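Local coordinates for protein ferritin (Mycoplasma penetrans, PDB 7DIE) that probably oxidises iron(II) and stores it as iron(III) inside a hollow shell of 24 subunits, taking in iron(II) through its B-channels, at residues N21-A26 against S54-A59; N28-L33 against L99-K104; A46-K51 against L139-D144. All blocks are in the same frame, centred on the assembly; numbering follows the deposited sequence. Where two conformers were deposited one is given.

Contact 1: N21-A26 against S54-A59; sequences NVELCA and SDKQSA. With FE (Fe (III) ion), chain G.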
loop_
_atom_site.group_PDB
_atom_site.type_symbol
_atom_site.label_atom_id
_atom_site.label_comp_id
_atom_site.label_asym_id
_atom_site.label_seq_id
_atom_site.Cartn_x
_atom_site.Cartn_y
_atom_site.Cartn_z
ATOM N N ASN A 21 40.364 13.521 29.968
ATOM C CA ASN A 21 41.701 13.178 29.485
ATOM C C ASN A 21 41.986 11.690 29.637
ATOM O O ASN A 21 42.721 11.119 28.831
ATOM C CB ASN A 21 42.767 14.000 30.228
ATOM C CG ASN A 21 42.855 15.429 29.729
ATOM O OD1 ASN A 21 43.633 15.731 28.823
ATOM N ND2 ASN A 21 42.043 16.315 30.300
ATOM N N VAL A 22 41.441 11.050 30.674
ATOM C CA VAL A 22 41.680 9.620 30.859
ATOM C C VAL A 22 40.924 8.807 29.812
ATOM O O VAL A 22 41.451 7.819 29.270
ATOM C CB VAL A 22 41.309 9.199 32.291
ATOM C CG1 VAL A 22 41.355 7.674 32.431
ATOM C CG2 VAL A 22 42.263 9.865 33.302
ATOM N N GLU A 23 39.680 9.199 29.499
ATOM C CA GLU A 23 38.962 8.508 28.416
ATOM C C GLU A 23 39.649 8.721 27.069
ATOM O O GLU A 23 39.694 7.808 26.230
ATOM C CB GLU A 23 37.511 8.993 28.339
ATOM C CG GLU A 23 36.703 8.806 29.637
ATOM C CD GLU A 23 36.031 7.441 29.722
ATOM O OE1 GLU A 23 36.444 6.508 28.986
ATOM O OE2 GLU A 23 35.082 7.305 30.525
ATOM N N LEU A 24 40.166 9.928 26.832
ATOM C CA LEU A 24 40.901 10.197 25.600
ATOM C C LEU A 24 42.227 9.452 25.583
ATOM O O LEU A 24 42.685 9.006 24.526
ATOM C CB LEU A 24 41.132 11.710 25.449
ATOM C CG LEU A 24 41.989 12.182 24.268
ATOM C CD1 LEU A 24 41.423 11.660 22.940
ATOM C CD2 LEU A 24 42.089 13.732 24.271
ATOM N N CYS A 25 42.868 9.310 26.743
ATOM C CA CYS A 25 44.094 8.525 26.774
ATOM C C CYS A 25 43.803 7.096 26.336
ATOM O O CYS A 25 44.547 6.512 25.533
ATOM C CB CYS A 25 44.703 8.571 28.183
ATOM S SG CYS A 25 46.269 7.683 28.329
ATOM N N ALA A 26 42.675 6.547 26.797
ATOM C CA ALA A 26 42.251 5.212 26.391
ATOM C C ALA A 26 41.981 5.159 24.897
ATOM O O ALA A 26 42.437 4.241 24.210
ATOM C CB ALA A 26 41.005 4.790 27.178
ATOM N N SER A 54 36.542 4.467 19.084
ATOM C CA SER A 54 35.447 5.287 18.568
ATOM C C SER A 54 34.352 5.447 19.614
ATOM O O SER A 54 33.753 6.525 19.731
ATOM C CB SER A 54 34.881 4.675 17.286
ATOM O OG SER A 54 35.910 4.582 16.310
ATOM N N ASP A 55 34.068 4.390 20.382
ATOM C CA ASP A 55 33.061 4.495 21.435
ATOM C C ASP A 55 33.489 5.481 22.516
ATOM O O ASP A 55 32.668 6.263 23.020
ATOM C CB ASP A 55 32.785 3.122 22.059
ATOM C CG ASP A 55 31.973 3.224 23.343
ATOM O OD1 ASP A 55 30.786 3.589 23.246
ATOM O OD2 ASP A 55 32.514 2.959 24.444
ATOM N N LYS A 56 34.768 5.462 22.897
ATOM C CA LYS A 56 35.230 6.461 23.864
ATOM C C LYS A 56 34.948 7.870 23.354
ATOM O O LYS A 56 34.517 8.741 24.116
ATOM C CB LYS A 56 36.729 6.302 24.151
ATOM C CG LYS A 56 37.113 5.006 24.881
ATOM C CD LYS A 56 36.328 4.839 26.187
ATOM C CE LYS A 56 36.853 3.658 27.037
ATOM N NZ LYS A 56 36.119 3.565 28.355
ATOM N N GLN A 57 35.168 8.111 22.059
ATOM C CA GLN A 57 34.888 9.441 21.509
ATOM C C GLN A 57 33.394 9.740 21.524
ATOM O O GLN A 57 32.961 10.793 22.002
ATOM C CB GLN A 57 35.406 9.551 20.078
ATOM C CG GLN A 57 36.905 9.347 19.886
ATOM C CD GLN A 57 37.243 9.190 18.415
ATOM O OE1 GLN A 57 36.462 8.619 17.659
ATOM N NE2 GLN A 57 38.386 9.721 17.997
ATOM N N SER A 58 32.592 8.842 20.961
ATOM C CA SER A 58 31.210 9.185 20.668
ATOM C C SER A 58 30.300 9.065 21.875
ATOM O O SER A 58 29.236 9.702 21.908
ATOM C CB SER A 58 30.690 8.289 19.536
ATOM O OG SER A 58 30.562 6.961 20.008
ATOM N N ALA A 59 30.671 8.264 22.866
ATOM C CA ALA A 59 29.798 8.043 24.011
ATOM C C ALA A 59 30.350 8.616 25.310
ATOM O O ALA A 59 29.579 9.130 26.114
ATOM C CB ALA A 59 29.533 6.546 24.196
HETATM FE FE FE G . 31.727 2.515 26.552
HETATM O O HOH W 1 29.683 3.207 25.541
#
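In the carboxylate of Glu23, OE1 takes the ammonium of Lys56 on its syn lone pair, the side of the other oxygen, 3.0 Å from NZ of Lys56, a buried salt bridge. At its other oxygen, OE2, the same group is hydrogen-bonded to His19 NE2 and His60 ND1, so both ends of the carboxylate are held and its rotation is probably fixed. The bridge joins helices 10-39 and 43-70, the first two of the ferritin four-helix bundle, where the CA atoms of Glu23 and Lys56 lie 6.2 Å apart. The lysine bends at chi2 (-55°) and then runs out straight, crossing the glutamate side chain at about a right angle, with CD of Lys56 3.3 Å from OE1 of Glu23. Its NZ has a second carboxylate, Glu102 of helix 91-118, so the ammonium lies between two glutamates in the bundle interior. Glu23 is also a second-shell residue: it probably orients His60, which binds an iron(III) ion through NE2 together with Asp134 and Asp138. In one of its two conformers, Asp55 adds OD2 at 2.3 Å from the iron, while a water 2.4 Å from the same iron donates to OD1 of Asp55. On helix 10-39, CB of Ala26 rests 4.3 Å from CE of Lys56.

Contact 2: N28-L33 against L99-K104; sequences NLYFHL and LKMESK
Helix segments 28-33 and 99-104 run nearly antiparallel, their directions 163° apart and their axes 11.0 Å from each other, with the CA atoms of Leu29 and Met101 the nearest pair. This spacing is filled by side chains from both helices. Leu29 and Met101 slide past one another in opposite directions, and CD2 of Leu29 presses on CB of Met101 at 3.5 Å, tighter than usual for two carbons; CG of Met101 follows at 3.8 Å from the same methyl. Met101 then bends at chi2 and chi3, turning its end away from segment 28-33. Beside this apolar pair, Tyr30 reaches across with its hydroxyl. With its CG anti to the carbonyl carbon (chi1 -62°), the ring extends toward helix 91-118, and OH of Tyr30 donates a short bond, 2.5 Å, to OE1 of Glu102. That oxygen lies in the plane of the tyrosine ring, at its edge, whereas the hydroxyl meets the carboxylate on its anti side and 22° out of plane. The hydroxyl also comes within 3.3 Å of CB of Glu102. With OE2 turned to Lys56, the buried carboxylate is probably held at both oxygens and its charge offset by the lysine. Ile142 of helix 122-150 packs on both Tyr30 and Glu102. The arrangement is an antiparallel helix pair of the ferritin four-helix bundle, its buried polar layer bordering the iron ligand Asp138.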
loop_
_atom_site.group_PDB
_atom_site.type_symbol
_atom_site.label_atom_id
_atom_site.label_comp_id
_atom_site.label_asym_id
_atom_site.label_seq_id
_atom_site.Cartn_x
_atom_site.Cartn_y
_atom_site.Cartn_z
ATOM N N ASN A 28 43.178 7.130 22.540
ATOM C CA ASN A 28 44.477 7.244 21.887
ATOM C C ASN A 28 45.243 5.935 21.935
ATOM O O ASN A 28 45.862 5.536 20.943
ATOM C CB ASN A 28 45.297 8.362 22.544
ATOM C CG ASN A 28 44.828 9.740 22.120
ATOM O OD1 ASN A 28 44.241 9.884 21.049
ATOM N ND2 ASN A 28 45.098 10.762 22.944
ATOM N N LEU A 29 45.244 5.267 23.087
ATOM C CA LEU A 29 45.912 3.970 23.178
ATOM C C LEU A 29 45.255 2.947 22.261
ATOM O O LEU A 29 45.944 2.200 21.546
ATOM C CB LEU A 29 45.924 3.473 24.631
ATOM C CG LEU A 29 46.549 2.072 24.741
ATOM C CD1 LEU A 29 48.053 2.100 24.414
ATOM C CD2 LEU A 29 46.298 1.436 26.100
ATOM N N TYR A 30 43.917 2.915 22.235
ATOM C CA TYR A 30 43.230 1.891 21.442
ATOM C C TYR A 30 43.465 2.087 19.947
ATOM O O TYR A 30 43.605 1.106 19.202
ATOM C CB TYR A 30 41.724 1.874 21.768
ATOM C CG TYR A 30 41.445 1.530 23.221
ATOM C CD1 TYR A 30 42.389 0.836 23.976
ATOM C CD2 TYR A 30 40.259 1.928 23.855
ATOM C CE1 TYR A 30 42.162 0.530 25.323
ATOM C CE2 TYR A 30 40.019 1.625 25.204
ATOM C CZ TYR A 30 40.988 0.925 25.930
ATOM O OH TYR A 30 40.796 0.615 27.261
ATOM N N PHE A 31 43.517 3.333 19.476
ATOM C CA PHE A 31 43.822 3.518 18.059
ATOM C C PHE A 31 45.258 3.099 17.758
ATOM O O PHE A 31 45.533 2.527 16.698
ATOM C CB PHE A 31 43.561 4.972 17.644
ATOM C CG PHE A 31 42.094 5.333 17.631
ATOM C CD1 PHE A 31 41.189 4.578 16.893
ATOM C CD2 PHE A 31 41.622 6.402 18.375
ATOM C CE1 PHE A 31 39.832 4.895 16.873
ATOM C CE2 PHE A 31 40.271 6.726 18.374
ATOM C CZ PHE A 31 39.371 5.966 17.613
ATOM N N HIS A 32 46.191 3.382 18.673
ATOM C CA HIS A 32 47.548 2.853 18.531
ATOM C C HIS A 32 47.536 1.325 18.494
ATOM O O HIS A 32 48.114 0.700 17.588
ATOM C CB HIS A 32 48.427 3.367 19.680
ATOM C CG HIS A 32 49.771 2.710 19.758
ATOM N ND1 HIS A 32 50.761 2.910 18.814
ATOM C CD2 HIS A 32 50.286 1.846 20.665
ATOM C CE1 HIS A 32 51.824 2.195 19.139
ATOM N NE2 HIS A 32 51.568 1.552 20.263
ATOM N N LEU A 33 46.856 0.708 19.463
ATOM C CA LEU A 33 46.807 -0.749 19.548
ATOM C C LEU A 33 46.103 -1.363 18.345
ATOM O O LEU A 33 46.389 -2.508 17.979
ATOM C CB LEU A 33 46.116 -1.161 20.846
ATOM C CG LEU A 33 46.904 -0.833 22.123
ATOM C CD1 LEU A 33 46.248 -1.481 23.340
ATOM C CD2 LEU A 33 48.370 -1.250 22.000
ATOM N N LEU A 99 44.005 -3.952 28.905
ATOM C CA LEU A 99 43.379 -4.246 30.192
ATOM C C LEU A 99 43.833 -3.265 31.270
ATOM O O LEU A 99 43.020 -2.804 32.083
ATOM C CB LEU A 99 43.700 -5.685 30.603
ATOM C CG LEU A 99 42.970 -6.241 31.821
ATOM C CD1 LEU A 99 41.473 -6.269 31.564
ATOM C CD2 LEU A 99 43.485 -7.645 32.148
ATOM N N LYS A 100 45.132 -2.944 31.305
ATOM C CA LYS A 100 45.615 -1.968 32.281
ATOM C C LYS A 100 44.970 -0.607 32.060
ATOM O O LYS A 100 44.591 0.079 33.018
ATOM C CB LYS A 100 47.140 -1.832 32.199
ATOM C CG LYS A 100 47.910 -3.020 32.719
ATOM C CD LYS A 100 49.410 -2.849 32.469
ATOM C CE LYS A 100 50.088 -4.212 32.350
ATOM N NZ LYS A 100 51.386 -4.137 31.625
ATOM N N MET A 101 44.831 -0.205 30.798
ATOM C CA MET A 101 44.265 1.106 30.492
ATOM C C MET A 101 42.804 1.186 30.901
ATOM O O MET A 101 42.389 2.134 31.572
ATOM C CB MET A 101 44.405 1.390 29.002
ATOM C CG MET A 101 43.767 2.696 28.567
ATOM S SD MET A 101 44.817 4.085 29.049
ATOM C CE MET A 101 43.764 4.999 30.169
ATOM N N GLU A 102 41.992 0.206 30.483
ATOM C CA GLU A 102 40.572 0.287 30.812
ATOM C C GLU A 102 40.362 0.184 32.312
ATOM O O GLU A 102 39.456 0.817 32.869
ATOM C CB GLU A 102 39.788 -0.804 30.079
ATOM C CG GLU A 102 38.300 -0.525 30.028
ATOM C CD GLU A 102 37.979 0.815 29.372
ATOM O OE1 GLU A 102 38.524 1.104 28.290
ATOM O OE2 GLU A 102 37.165 1.567 29.926
ATOM N N SER A 103 41.194 -0.599 32.988
ATOM C CA SER A 103 41.078 -0.656 34.434
ATOM C C SER A 103 41.343 0.713 35.052
ATOM O O SER A 103 40.668 1.100 36.020
ATOM C CB SER A 103 42.019 -1.731 34.987
ATOM O OG SER A 103 41.950 -1.741 36.403
ATOM N N LYS A 104 42.272 1.489 34.479
ATOM C CA LYS A 104 42.491 2.841 34.983
ATOM C C LYS A 104 41.329 3.773 34.662
ATOM O O LYS A 104 41.032 4.671 35.461
ATOM C CB LYS A 104 43.786 3.437 34.432
ATOM C CG LYS A 104 45.048 2.740 34.928
ATOM C CD LYS A 104 46.295 3.305 34.242
ATOM C CE LYS A 104 47.575 2.600 34.708
ATOM N NZ LYS A 104 47.791 2.666 36.189
#

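Contact 3: A46-K51 against L139-D144; sequences AAFFVK and LEEISD. With FE (Fe (III) ion), chain N.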
loop_
_atom_site.group_PDB
_atom_site.type_symbol
_atom_site.label_atom_id
_atom_site.label_comp_id
_atom_site.label_asym_id
_atom_site.label_seq_id
_atom_site.Cartn_x
_atom_site.Cartn_y
_atom_site.Cartn_z
ATOM N N ALA A 46 42.212 -5.718 15.567
ATOM C CA ALA A 46 42.423 -4.319 15.197
ATOM C C ALA A 46 41.094 -3.573 15.088
ATOM O O ALA A 46 40.952 -2.452 15.588
ATOM C CB ALA A 46 43.195 -4.247 13.876
ATOM N N ALA A 47 40.103 -4.191 14.438
ATOM C CA ALA A 47 38.786 -3.564 14.302
ATOM C C ALA A 47 38.109 -3.396 15.652
ATOM O O ALA A 47 37.399 -2.409 15.889
ATOM C CB ALA A 47 37.908 -4.402 13.367
ATOM N N PHE A 48 38.297 -4.370 16.542
ATOM C CA PHE A 48 37.814 -4.245 17.914
ATOM C C PHE A 48 38.371 -2.997 18.589
ATOM O O PHE A 48 37.642 -2.265 19.271
ATOM C CB PHE A 48 38.201 -5.505 18.690
ATOM C CG PHE A 48 37.960 -5.416 20.167
ATOM C CD1 PHE A 48 36.688 -5.611 20.690
ATOM C CD2 PHE A 48 39.013 -5.175 21.037
ATOM C CE1 PHE A 48 36.460 -5.528 22.067
ATOM C CE2 PHE A 48 38.793 -5.087 22.417
ATOM C CZ PHE A 48 37.513 -5.261 22.928
ATOM N N PHE A 49 39.672 -2.759 18.446
ATOM C CA PHE A 49 40.245 -1.578 19.082
ATOM C C PHE A 49 39.731 -0.305 18.434
ATOM O O PHE A 49 39.527 0.702 19.119
ATOM C CB PHE A 49 41.768 -1.646 19.053
ATOM C CG PHE A 49 42.332 -2.469 20.166
ATOM C CD1 PHE A 49 42.097 -2.113 21.493
ATOM C CD2 PHE A 49 43.056 -3.621 19.899
ATOM C CE1 PHE A 49 42.599 -2.891 22.531
ATOM C CE2 PHE A 49 43.568 -4.403 20.933
ATOM C CZ PHE A 49 43.336 -4.037 22.251
ATOM N N VAL A 50 39.497 -0.323 17.120
ATOM C CA VAL A 50 38.909 0.861 16.495
ATOM C C VAL A 50 37.525 1.122 17.075
ATOM O O VAL A 50 37.150 2.272 17.344
ATOM C CB VAL A 50 38.858 0.705 14.963
ATOM C CG1 VAL A 50 38.043 1.844 14.364
ATOM C CG2 VAL A 50 40.269 0.719 14.382
ATOM N N LYS A 51 36.746 0.058 17.269
ATOM C CA LYS A 51 35.417 0.214 17.852
ATOM C C LYS A 51 35.504 0.773 19.265
ATOM O O LYS A 51 34.745 1.680 19.627
ATOM C CB LYS A 51 34.688 -1.123 17.850
ATOM C CG LYS A 51 33.296 -1.078 18.507
ATOM C CD LYS A 51 32.735 -2.482 18.709
ATOM C CE LYS A 51 31.537 -2.476 19.665
ATOM N NZ LYS A 51 30.852 -3.815 19.751
ATOM N N LEU A 139 35.174 -2.523 30.536
ATOM C CA LEU A 139 36.187 -3.408 31.100
ATOM C C LEU A 139 35.858 -4.867 30.798
ATOM O O LEU A 139 36.752 -5.662 30.491
ATOM C CB LEU A 139 36.324 -3.168 32.606
ATOM C CG LEU A 139 37.442 -3.965 33.302
ATOM C CD1 LEU A 139 38.798 -3.705 32.642
ATOM C CD2 LEU A 139 37.504 -3.631 34.797
ATOM N N GLU A 140 34.575 -5.231 30.826
ATOM C CA GLU A 140 34.211 -6.603 30.481
ATOM C C GLU A 140 34.605 -6.945 29.051
ATOM O O GLU A 140 35.093 -8.048 28.782
ATOM C CB GLU A 140 32.712 -6.832 30.671
ATOM C CG GLU A 140 32.315 -8.282 30.402
ATOM C CD GLU A 140 30.826 -8.518 30.532
ATOM O OE1 GLU A 140 30.042 -7.810 29.873
ATOM O OE2 GLU A 140 30.441 -9.406 31.314
ATOM N N GLU A 141 34.369 -6.022 28.117
ATOM C CA GLU A 141 34.701 -6.265 26.715
ATOM C C GLU A 141 36.193 -6.505 26.532
ATOM O O GLU A 141 36.608 -7.441 25.843
ATOM C CB GLU A 141 34.259 -5.072 25.861
ATOM C CG GLU A 141 32.769 -5.034 25.574
ATOM C CD GLU A 141 32.469 -5.442 24.134
ATOM O OE1 GLU A 141 32.249 -6.647 23.879
ATOM O OE2 GLU A 141 32.480 -4.555 23.252
ATOM N N ILE A 142 37.018 -5.638 27.111
ATOM C CA ILE A 142 38.459 -5.816 26.970
ATOM C C ILE A 142 38.913 -7.059 27.722
ATOM O O ILE A 142 39.735 -7.842 27.222
ATOM C CB ILE A 142 39.175 -4.544 27.439
ATOM C CG1 ILE A 142 39.006 -3.490 26.344
ATOM C CG2 ILE A 142 40.663 -4.825 27.724
ATOM C CD1 ILE A 142 39.281 -2.115 26.781
ATOM N N SER A 143 38.359 -7.274 28.916
ATOM C CA SER A 143 38.642 -8.476 29.701
ATOM C C SER A 143 38.313 -9.754 28.935
ATOM O O SER A 143 39.071 -10.736 28.994
ATOM C CB SER A 143 37.856 -8.415 31.012
ATOM O OG SER A 143 38.234 -9.460 31.886
ATOM N N ASP A 144 37.192 -9.770 28.206
ATOM C CA ASP A 144 36.842 -10.966 27.437
ATOM C C ASP A 144 37.894 -11.256 26.367
ATOM O O ASP A 144 38.312 -12.409 26.186
ATOM C CB ASP A 144 35.457 -10.806 26.800
ATOM C CG ASP A 144 34.319 -10.934 27.810
ATOM O OD1 ASP A 144 34.573 -11.257 28.987
ATOM O OD2 ASP A 144 33.161 -10.681 27.432
HETATM FE FE FE N . 34.464 -12.803 30.036
HETATM O O HOH W 2 36.608 -13.073 30.792
HETATM O O HOH W 3 34.085 -14.333 28.996
#
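Phe48 reaches from helix 43-70 to Glu141 and Ile142 of helix 122-150. Its CB points at the opposite segment, and CG, anti to the backbone N (chi1 171°), carries the ring straight on. CD2 of Phe48 sits over one face of the neighbouring Phe49 ring, 4.3 Å above its plane and over its centre. Further out, CE1 of Phe48 comes to 4.3 Å from OE2 of Glu141. At the end, CZ of Phe48 lies 3.8 Å from the backbone O of Glu141, approached obliquely, and meets CG1 of Ile142, which sits at the ring edge, 4.1 Å away. Lys166 and Leu167 of the chain's C-terminal end also pack on this phenylalanine. The two helices, 169° apart in direction with axes 12.0 Å apart, form another antiparallel pair of the ferritin four-helix bundle, here spaced widely enough for an aromatic ring to bridge them. Closer to solvent, Lys51 stretches out fully extended and crosses the Glu141 side chain at about a right angle. Their salt bridge is long, with NZ of Lys51 3.9 Å from OE2 of Glu141; Lys166 serves both more firmly, its backbone O bonding Lys51 NZ and its own amine pairing with OE1 of Glu141. Close to one turn beyond Glu141, Asp144 binds a separate iron(III) ion through OD1 at 1.9 Å, with two waters on the same ion. OD1 of Asp144 is also hydrogen-bonded to Lys38 of a neighbouring subunit.

How the contacts relate
Contacts 1 and 2 are wholly buried and share helix 10-39; contact 3, on helices 43-70 and 122-150, is partly buried, with an exposed lysine at its margin. Together they tie all four long helices of the bundle. Polar chemistry shifts accordingly: in the interior, contacts 1 and 2 share a buried charge network, whereas the ion pair of contact 3 is long, and both its partners are also engaged by Lys166 near the C-terminal end. Contacts 2 and 3 meet by packing, the CD1 methyl of Ile142 against the Tyr30 hydroxyl. Contacts 1 and 3 also share helix 43-70; each holds an iron ligand, Asp55 and Asp144 (the latter on helix 122-150), on separate irons.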